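PDB 3LMC: peptidase, zinc-dependent from Methanocorpusculum labreanum, which is probably a zinc-dependent metallopeptidase of family M54, using a bound zinc ion to hydrolyse peptide bonds. Local coordinates for residues S121-R124 and E128-G131; Q126-F129 and Y133-D136; I151-L154 and G158-D161. One frame throughout, in Å; residues are numbered along the deposited sequence.

Contact 1 (S121-R124 and E128-G131); sequences SPHR and EFYG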
ATOM      1  N   SER A 121       0.479   6.464  -0.464  1.00 15.67           N
ATOM      2  CA  SER A 121      -0.165   7.755  -0.306  1.00 15.17           C
ATOM      3  C   SER A 121      -0.516   8.332  -1.667  1.00 16.76           C
ATOM      4  O   SER A 121       0.370   8.549  -2.497  1.00 16.51           O
ATOM      5  CB  SER A 121       0.750   8.737   0.403  1.00 13.71           C
ATOM      6  OG  SER A 121       0.266  10.054   0.175  1.00 15.13           O
ATOM      7  N   PRO A 122      -1.809   8.570  -1.911  1.00 15.84           N
ATOM      8  CA  PRO A 122      -2.170   9.187  -3.190  1.00 15.57           C
ATOM      9  C   PRO A 122      -1.843  10.679  -3.235  1.00 20.20           C
ATOM     10  O   PRO A 122      -2.118  11.310  -4.259  1.00 20.28           O
ATOM     11  CB  PRO A 122      -3.680   8.979  -3.261  1.00 15.87           C
ATOM     12  CG  PRO A 122      -3.961   7.820  -2.350  1.00 20.51           C
ATOM     13  CD  PRO A 122      -2.982   8.013  -1.222  1.00 17.86           C
ATOM     14  N   HIS A 123      -1.249  11.235  -2.175  1.00 17.39           N
ATOM     15  CA  HIS A 123      -1.037  12.690  -2.129  1.00 16.18           C
ATOM     16  C   HIS A 123      -0.282  13.223  -3.340  1.00 16.60           C
ATOM     17  O   HIS A 123      -0.622  14.273  -3.865  1.00 18.67           O
ATOM     18  CB  HIS A 123      -0.321  13.125  -0.855  1.00 20.92           C
ATOM     19  CG  HIS A 123      -0.346  14.609  -0.635  1.00 25.06           C
ATOM     20  ND1 HIS A 123       0.757  15.412  -0.831  1.00 25.04           N
ATOM     21  CD2 HIS A 123      -1.354  15.437  -0.268  1.00 27.33           C
ATOM     22  CE1 HIS A 123       0.442  16.667  -0.562  1.00 29.11           C
ATOM     23  NE2 HIS A 123      -0.835  16.712  -0.223  1.00 32.96           N
ATOM     24  N   ARG A 124       0.750  12.506  -3.776  1.00 15.30           N
ATOM     25  CA  ARG A 124       1.502  12.908  -4.960  1.00 14.73           C
ATOM     26  C   ARG A 124       1.158  12.109  -6.217  1.00 20.24           C
ATOM     27  O   ARG A 124       1.810  12.268  -7.259  1.00 21.18           O
ATOM     28  CB  ARG A 124       2.995  12.833  -4.676  1.00 17.25           C
ATOM     29  CG  ARG A 124       3.431  13.870  -3.635  1.00 21.07           C
ATOM     30  CD  ARG A 124       4.917  13.808  -3.375  1.00 18.55           C
ATOM     31  NE  ARG A 124       5.286  14.586  -2.199  1.00 16.38           N
ATOM     32  CZ  ARG A 124       6.190  15.555  -2.189  1.00 21.78           C
ATOM     33  NH1 ARG A 124       6.828  15.894  -3.302  1.00 23.92           N
ATOM     34  NH2 ARG A 124       6.475  16.176  -1.053  1.00 21.68           N
ATOM     35  N   GLU A 128      -4.315  16.528  -9.060  1.00 17.53           N
ATOM     36  CA  GLU A 128      -4.458  17.821  -8.397  1.00 21.60           C
ATOM     37  C   GLU A 128      -3.183  18.321  -7.715  1.00 25.79           C
ATOM     38  O   GLU A 128      -2.977  19.525  -7.606  1.00 27.95           O
ATOM     39  CB  GLU A 128      -5.603  17.798  -7.391  1.00 20.65           C
ATOM     40  CG  GLU A 128      -6.973  17.611  -8.032  1.00 21.98           C
ATOM     41  CD  GLU A 128      -7.372  16.144  -8.105  1.00 28.05           C
ATOM     42  OE1 GLU A 128      -6.489  15.285  -8.326  1.00 22.92           O
ATOM     43  OE2 GLU A 128      -8.571  15.847  -7.928  1.00 30.68           O
ATOM     44  N   PHE A 129      -2.335  17.417  -7.232  1.00 17.78           N
ATOM     45  CA  PHE A 129      -1.099  17.859  -6.586  1.00 21.06           C
ATOM     46  C   PHE A 129      -0.311  18.730  -7.563  1.00 22.77           C
ATOM     47  O   PHE A 129       0.420  19.628  -7.147  1.00 20.91           O
ATOM     48  CB  PHE A 129      -0.246  16.660  -6.174  1.00 18.36           C
ATOM     49  CG  PHE A 129       1.030  17.024  -5.462  1.00 20.47           C
ATOM     50  CD1 PHE A 129       1.023  17.341  -4.109  1.00 22.47           C
ATOM     51  CD2 PHE A 129       2.243  17.003  -6.128  1.00 17.93           C
ATOM     52  CE1 PHE A 129       2.202  17.650  -3.439  1.00 19.28           C
ATOM     53  CE2 PHE A 129       3.427  17.305  -5.459  1.00 19.58           C
ATOM     54  CZ  PHE A 129       3.406  17.625  -4.112  1.00 15.08           C
ATOM     55  N   TYR A 130      -0.474  18.461  -8.860  1.00 17.83           N
ATOM     56  CA  TYR A 130       0.284  19.174  -9.892  1.00 22.50           C
ATOM     57  C   TYR A 130      -0.527  20.323 -10.516  1.00 29.08           C
ATOM     58  O   TYR A 130      -0.148  20.886 -11.551  1.00 26.01           O
ATOM     59  CB  TYR A 130       0.787  18.185 -10.954  1.00 24.51           C
ATOM     60  CG  TYR A 130       1.520  17.030 -10.314  1.00 25.66           C
ATOM     61  CD1 TYR A 130       2.879  17.109 -10.051  1.00 25.47           C
ATOM     62  CD2 TYR A 130       0.832  15.888  -9.905  1.00 19.40           C
ATOM     63  CE1 TYR A 130       3.546  16.061  -9.432  1.00 26.95           C
ATOM     64  CE2 TYR A 130       1.491  14.842  -9.287  1.00 21.26           C
ATOM     65  CZ  TYR A 130       2.843  14.935  -9.056  1.00 24.44           C
ATOM     66  OH  TYR A 130       3.490  13.903  -8.435  1.00 23.33           O
ATOM     67  N   GLY A 131      -1.634  20.668  -9.863  1.00 25.10           N
ATOM     68  CA  GLY A 131      -2.515  21.706 -10.347  1.00 28.66           C
ATOM     69  C   GLY A 131      -3.320  21.280 -11.566  1.00 34.76           C
ATOM     70  O   GLY A 131      -3.842  22.128 -12.280  1.00 32.57           O
TER

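Contact 2 (Q126-F129 and Y133-D136); sequences QNEF and YADD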
ATOM      1  N   GLN A 126      -2.275  11.912  -7.155  1.00 18.29           N
ATOM      2  CA  GLN A 126      -3.393  12.682  -7.669  1.00 18.80           C
ATOM      3  C   GLN A 126      -2.934  13.767  -8.659  1.00 18.11           C
ATOM      4  O   GLN A 126      -1.962  14.489  -8.408  1.00 15.68           O
ATOM      5  CB  GLN A 126      -4.173  13.308  -6.498  1.00 17.98           C
ATOM      6  CG  GLN A 126      -3.339  14.234  -5.619  1.00 25.73           C
ATOM      7  CD  GLN A 126      -4.172  14.966  -4.571  1.00 32.22           C
ATOM      8  OE1 GLN A 126      -5.409  15.011  -4.651  1.00 31.66           O
ATOM      9  NE2 GLN A 126      -3.495  15.552  -3.583  1.00 25.26           N
ATOM     10  N   ASN A 127      -3.622  13.865  -9.790  1.00 21.41           N
ATOM     11  CA  ASN A 127      -3.404  14.976 -10.718  1.00 21.42           C
ATOM     12  C   ASN A 127      -3.399  16.339 -10.003  1.00 21.50           C
ATOM     13  O   ASN A 127      -2.597  17.216 -10.316  1.00 26.90           O
ATOM     14  CB  ASN A 127      -4.502  14.997 -11.793  1.00 19.01           C
ATOM     15  CG  ASN A 127      -4.119  14.250 -13.065  1.00 19.98           C
ATOM     16  OD1 ASN A 127      -3.109  13.550 -13.124  1.00 22.76           O
ATOM     17  ND2 ASN A 127      -4.941  14.410 -14.104  1.00 22.35           N
ATOM     18  N   GLU A 128      -4.315  16.528  -9.060  1.00 17.53           N
ATOM     19  CA  GLU A 128      -4.458  17.821  -8.397  1.00 21.60           C
ATOM     20  C   GLU A 128      -3.183  18.321  -7.715  1.00 25.79           C
ATOM     21  O   GLU A 128      -2.977  19.525  -7.606  1.00 27.95           O
ATOM     22  CB  GLU A 128      -5.603  17.798  -7.391  1.00 20.65           C
ATOM     23  CG  GLU A 128      -6.973  17.611  -8.032  1.00 21.98           C
ATOM     24  CD  GLU A 128      -7.372  16.144  -8.105  1.00 28.05           C
ATOM     25  OE1 GLU A 128      -6.489  15.285  -8.326  1.00 22.92           O
ATOM     26  OE2 GLU A 128      -8.571  15.847  -7.928  1.00 30.68           O
ATOM     27  N   PHE A 129      -2.335  17.417  -7.232  1.00 17.78           N
ATOM     28  CA  PHE A 129      -1.099  17.859  -6.586  1.00 21.06           C
ATOM     29  C   PHE A 129      -0.311  18.730  -7.563  1.00 22.77           C
ATOM     30  O   PHE A 129       0.420  19.628  -7.147  1.00 20.91           O
ATOM     31  CB  PHE A 129      -0.246  16.660  -6.174  1.00 18.36           C
ATOM     32  CG  PHE A 129       1.030  17.024  -5.462  1.00 20.47           C
ATOM     33  CD1 PHE A 129       1.023  17.341  -4.109  1.00 22.47           C
ATOM     34  CD2 PHE A 129       2.243  17.003  -6.128  1.00 17.93           C
ATOM     35  CE1 PHE A 129       2.202  17.650  -3.439  1.00 19.28           C
ATOM     36  CE2 PHE A 129       3.427  17.305  -5.459  1.00 19.58           C
ATOM     37  CZ  PHE A 129       3.406  17.625  -4.112  1.00 15.08           C
ATOM     38  N   TYR A 133      -6.551  18.991 -13.392  1.00 23.18           N
ATOM     39  CA  TYR A 133      -7.912  18.561 -13.094  1.00 23.25           C
ATOM     40  C   TYR A 133      -7.938  17.094 -12.689  1.00 22.16           C
ATOM     41  O   TYR A 133      -7.150  16.294 -13.190  1.00 20.56           O
ATOM     42  CB  TYR A 133      -8.793  18.755 -14.328  1.00 31.27           C
ATOM     43  CG  TYR A 133      -9.840  19.836 -14.176  1.00 36.68           C
ATOM     44  CD1 TYR A 133      -9.535  21.165 -14.431  1.00 36.03           C
ATOM     45  CD2 TYR A 133     -11.139  19.523 -13.773  1.00 41.12           C
ATOM     46  CE1 TYR A 133     -10.497  22.160 -14.283  1.00 38.04           C
ATOM     47  CE2 TYR A 133     -12.106  20.506 -13.627  1.00 41.50           C
ATOM     48  CZ  TYR A 133     -11.776  21.822 -13.882  1.00 40.87           C
ATOM     49  OH  TYR A 133     -12.735  22.799 -13.750  1.00 42.49           O
ATOM     50  N   ALA A 134      -8.851  16.742 -11.791  1.00 21.34           N
ATOM     51  CA  ALA A 134      -9.042  15.355 -11.379  1.00 19.90           C
ATOM     52  C   ALA A 134      -9.089  14.375 -12.564  1.00 26.09           C
ATOM     53  O   ALA A 134      -9.552  14.706 -13.653  1.00 20.61           O
ATOM     54  CB  ALA A 134     -10.315  15.226 -10.535  1.00 20.20           C
ATOM     55  N   ASP A 135      -8.610  13.153 -12.334  1.00 21.11           N
ATOM     56  CA  ASP A 135      -8.668  12.098 -13.329  1.00 17.59           C
ATOM     57  C   ASP A 135      -8.695  10.809 -12.507  1.00 23.47           C
ATOM     58  O   ASP A 135      -7.650  10.310 -12.053  1.00 17.01           O
ATOM     59  CB  ASP A 135      -7.434  12.177 -14.246  1.00 20.90           C
ATOM     60  CG  ASP A 135      -7.434  11.112 -15.348  1.00 26.44           C
ATOM     61  OD1 ASP A 135      -8.194  10.121 -15.236  1.00 26.16           O
ATOM     62  OD2 ASP A 135      -6.653  11.262 -16.320  1.00 21.54           O
ATOM     63  N   ASP A 136      -9.899  10.301 -12.277  1.00 19.34           N
ATOM     64  CA  ASP A 136     -10.078   9.124 -11.440  1.00 18.50           C
ATOM     65  C   ASP A 136      -9.363   7.896 -11.992  1.00 23.19           C
ATOM     66  O   ASP A 136      -8.752   7.141 -11.236  1.00 22.04           O
ATOM     67  CB  ASP A 136     -11.561   8.822 -11.250  1.00 16.51           C
ATOM     68  CG  ASP A 136     -12.294   9.924 -10.488  1.00 25.95           C
ATOM     69  OD1 ASP A 136     -13.537   9.915 -10.510  1.00 29.37           O
ATOM     70  OD2 ASP A 136     -11.644  10.795  -9.865  1.00 26.61           O
TER
HETATM   71  O   HOH W   1      -5.591  12.110 -10.595  1.00 22.86           O
HETATM   72  O   HOH W   2      -7.581  12.830  -9.287  1.00 20.09           O

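Contact 3 (I151-L154 and G158-D161); sequences IGHL and GHCD. With ZN (zinc ion), chain C; FE (Fe (III) ion), chain B.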
ATOM      1  N   ILE A 151       3.067  -4.236  -1.809  1.00 13.03           N
ATOM      2  CA  ILE A 151       2.587  -5.554  -1.398  1.00 16.79           C
ATOM      3  C   ILE A 151       3.501  -6.680  -1.882  1.00 23.68           C
ATOM      4  O   ILE A 151       3.631  -7.716  -1.223  1.00 21.65           O
ATOM      5  CB  ILE A 151       1.161  -5.834  -1.909  1.00 13.71           C
ATOM      6  CG1 ILE A 151       0.140  -5.018  -1.097  1.00 16.31           C
ATOM      7  CG2 ILE A 151       0.846  -7.317  -1.759  1.00 14.31           C
ATOM      8  CD1 ILE A 151      -1.281  -5.013  -1.711  1.00 18.25           C
ATOM      9  N   GLY A 152       4.115  -6.485  -3.045  1.00 21.03           N
ATOM     10  CA  GLY A 152       5.095  -7.427  -3.535  1.00 16.26           C
ATOM     11  C   GLY A 152       6.234  -7.551  -2.538  1.00 21.11           C
ATOM     12  O   GLY A 152       6.649  -8.660  -2.223  1.00 24.35           O
ATOM     13  N   HIS A 153       6.736  -6.417  -2.041  1.00 20.80           N
ATOM     14  CA  HIS A 153       7.752  -6.425  -0.977  1.00 23.93           C
ATOM     15  C   HIS A 153       7.346  -7.284   0.231  1.00 23.52           C
ATOM     16  O   HIS A 153       8.154  -7.994   0.808  1.00 23.61           O
ATOM     17  CB  HIS A 153       7.993  -5.017  -0.456  1.00 20.27           C
ATOM     18  CG  HIS A 153       8.780  -4.146  -1.371  1.00 21.81           C
ATOM     19  ND1 HIS A 153       9.928  -4.571  -2.001  1.00 23.22           N
ATOM     20  CD2 HIS A 153       8.617  -2.846  -1.720  1.00 20.91           C
ATOM     21  CE1 HIS A 153      10.423  -3.580  -2.720  1.00 22.38           C
ATOM     22  NE2 HIS A 153       9.648  -2.523  -2.562  1.00 23.43           N
ATOM     23  N   LEU A 154       6.088  -7.180   0.638  1.00 21.20           N
ATOM     24  CA  LEU A 154       5.609  -7.974   1.763  1.00 18.13           C
ATOM     25  C   LEU A 154       5.771  -9.484   1.494  1.00 23.99           C
ATOM     26  O   LEU A 154       5.828 -10.299   2.423  1.00 22.57           O
ATOM     27  CB  LEU A 154       4.152  -7.608   2.068  1.00 18.50           C
ATOM     28  CG  LEU A 154       3.931  -6.582   3.187  1.00 21.65           C
ATOM     29  CD1 LEU A 154       5.123  -5.650   3.412  1.00 19.85           C
ATOM     30  CD2 LEU A 154       2.643  -5.813   2.993  1.00 14.93           C
ATOM     31  N   GLY A 158      12.228  -7.962  -4.199  1.00 21.13           N
ATOM     32  CA  GLY A 158      12.973  -6.716  -4.133  1.00 22.49           C
ATOM     33  C   GLY A 158      12.662  -5.868  -5.349  1.00 24.15           C
ATOM     34  O   GLY A 158      11.724  -6.157  -6.079  1.00 28.80           O
ATOM     35  N   HIS A 159      13.448  -4.824  -5.580  1.00 28.10           N
ATOM     36  CA  HIS A 159      13.243  -3.983  -6.754  1.00 31.41           C
ATOM     37  C   HIS A 159      13.703  -4.633  -8.041  1.00 33.66           C
ATOM     38  O   HIS A 159      14.758  -5.250  -8.104  1.00 35.89           O
ATOM     39  CB  HIS A 159      13.930  -2.639  -6.591  1.00 37.99           C
ATOM     40  CG  HIS A 159      13.230  -1.739  -5.631  1.00 46.83           C
ATOM     41  ND1 HIS A 159      13.902  -0.909  -4.760  1.00 53.11           N
ATOM     42  CD2 HIS A 159      11.913  -1.566  -5.380  1.00 48.04           C
ATOM     43  CE1 HIS A 159      13.026  -0.246  -4.027  1.00 52.34           C
ATOM     44  NE2 HIS A 159      11.813  -0.624  -4.388  1.00 51.72           N
ATOM     45  N   CYS A 160      12.901  -4.464  -9.076  1.00 32.87           N
ATOM     46  CA  CYS A 160      13.161  -5.084 -10.356  1.00 30.77           C
ATOM     47  C   CYS A 160      13.759  -4.057 -11.317  1.00 31.38           C
ATOM     48  O   CYS A 160      13.470  -2.848 -11.215  1.00 33.17           O
ATOM     49  CB  CYS A 160      11.844  -5.623 -10.894  1.00 33.00           C
ATOM     50  SG  CYS A 160      11.949  -6.382 -12.485  1.00 26.44           S
ATOM     51  N   ASP A 161      14.590  -4.541 -12.242  1.00 25.57           N
ATOM     52  CA  ASP A 161      15.269  -3.700 -13.235  1.00 30.60           C
ATOM     53  C   ASP A 161      14.409  -3.321 -14.440  1.00 31.57           C
ATOM     54  O   ASP A 161      14.698  -2.346 -15.138  1.00 35.24           O
ATOM     55  CB  ASP A 161      16.529  -4.396 -13.743  1.00 35.49           C
ATOM     56  CG  ASP A 161      17.705  -4.175 -12.841  1.00 45.11           C
ATOM     57  OD1 ASP A 161      17.660  -3.201 -12.050  1.00 51.62           O
ATOM     58  OD2 ASP A 161      18.665  -4.971 -12.918  1.00 43.92           O
TER
HETATM   59 ZN    ZN C 212       9.998  -0.446  -3.213  1.00 38.63          ZN
HETATM   60 FE    FE B 211       9.978  -7.694 -12.403  1.00 22.47          FE
HETATM   61  O   HOH W   3       9.002   0.823  -1.477  1.00 23.59           O

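Contact 1 (S121-R124 and E128-G131)
The phenyl ring of F129 lies against the aliphatic part of R124 on one face and against the imidazole of H123 at a slant, folding the start of the long loop between strand 117-120 and helix 136-154 onto a short 3-10 turn. That start is an ST turn, S121 OG accepting from H123 N. F129, with CG trans to N (chi1 -178°), sends its ring across to the other segment. R124 CG sits 3.8 Å from the centroid of the F129 ring, a CH-pi contact that a long, flexible arginine can make with its methylenes while its charged end goes on to a salt bridge with D98 and a cation-pi contact with F106. F129 CZ lies over one face of the R124 guanidinium, toward its rim, the two planes 39° apart. H123 offers a second flat group: its ring and that of F129 meet obliquely, planes at 68°, and CE1 of H123 approaches CE1 of F129 to 3.5 Å. Replacing F129 by an alanine is likely to strip the R124 methylenes and the H123 ring of their shared surface, leaving the arginine chain freer to swing. A tyrosine suits position 130, supplying both a flat face for CD2 of F129 and a hydroxyl long enough to reach R124. R124 O lies at the edge of the Y130 ring, near its plane, and Y130 OH donates to it at 2.6 Å, in the carbonyl plane and on a lone pair.

Contact 2 (Q126-F129 and Y133-D136)
A chi1 of -94°, away from the staggered values, with chi2 close to zero swings the amide of N127 across to the backbone of Y133, while in E128 the bend at chi2 (92°) sets the carboxylate beside the CA and CB of A134. N127 ND2 donates to Y133 O at 3.0 Å. The acceptor lies in the amide plane and the bond runs nearly straight on from the carbonyl, with a C=O...N angle of 172°. An asparagine suits this place because its short amide can serve two partners at once: ND2 takes the carbonyl of the neighbouring chain segment, and OD1 accepts from R142 on the following helix. ND2 also rests 3.3 Å from CB of D135, the amide and carboxylate planes standing almost perpendicular.

The segment 133-136 is the entry to helix 136-154, and D135 is its N-cap: D135 OD1 accepts from A138 N, a role for which the short aspartate side chain is well fitted. The carbonyl held by N127 belongs to Y133, two residues before the cap.

Two waters bridge the segments. Water 1 takes a hydrogen bond from N127 N at 2.8 Å and gives one to D135 O, bridging main chain to main chain. Water 2 accepts from D135 N and donates to E128 OE1 at 2.9 Å, which links this glutamate oxygen to the backbone N of the N-cap residue. The other oxygen, E128 OE2, lies 3.2 Å from CB of A134, where the small methyl lets the bent glutamate chain lie close to the loop.

Contact 3 (I151-L154 and G158-D161)
The zinc ion is gripped by H153 NE2 and by H159 NE2, each at 2.2 Å, and by H149; a water 2.4 Å from the metal joins them. This is the zinc signature HExxHxxGxxH of the metzincin type of metallopeptidase, to which family M54 (the archaemetzincins) belongs: the first two histidines stand one turn apart on helix 136-154, and the third follows after the chain has turned back. Histidine suits all three places because its ring can offer one nitrogen to the metal and keep the other for a second partner. H153 uses ND1 in this way, bonded to L157 O in the turn between the segments, which fixes the rotation of its ring and positions it for zinc. The two nitrogens, H153 NE2 and H159 NE2, are 3.4 Å apart through sharing the ion, without a hydrogen bond between them. Their rings meet obliquely, planes at 70°, with CD2 of H159 in the plane of the H153 ring at its edge. G158, before H159, brings its carbonyl carbon near the H153 ring.

At C160 the chain changes metal. A chi1 of 178° carries SG to the side of the carbonyl carbon, where it binds the iron together with C165, C184 and C187, a Cys4 site, cysteine suiting it because its thiolate sulfur is a strong ligand for iron. C160 SG sits 2.4 Å from the iron and 11.2 Å from the zinc.

Overall arrangement
From the N terminus, the chain completes strand 117-120 and enters the long loop before helix 136-154, where contact 1 closes a small loop within 121-131. Contact 2 opens within the span that contact 1 closes, sharing E128 and F129: the two loops overlap in a staggered way, the second opening before the first has closed, and their centres are 7 Å apart. Contact 2 closes at the entry to the helix. Contact 3 follows in series at the far end of that helix, closing a turn that ties its last residues to the metal-binding loop. Its centre is about 23 Å from that of contact 1 and about 26 Å from that of contact 2, with no touch.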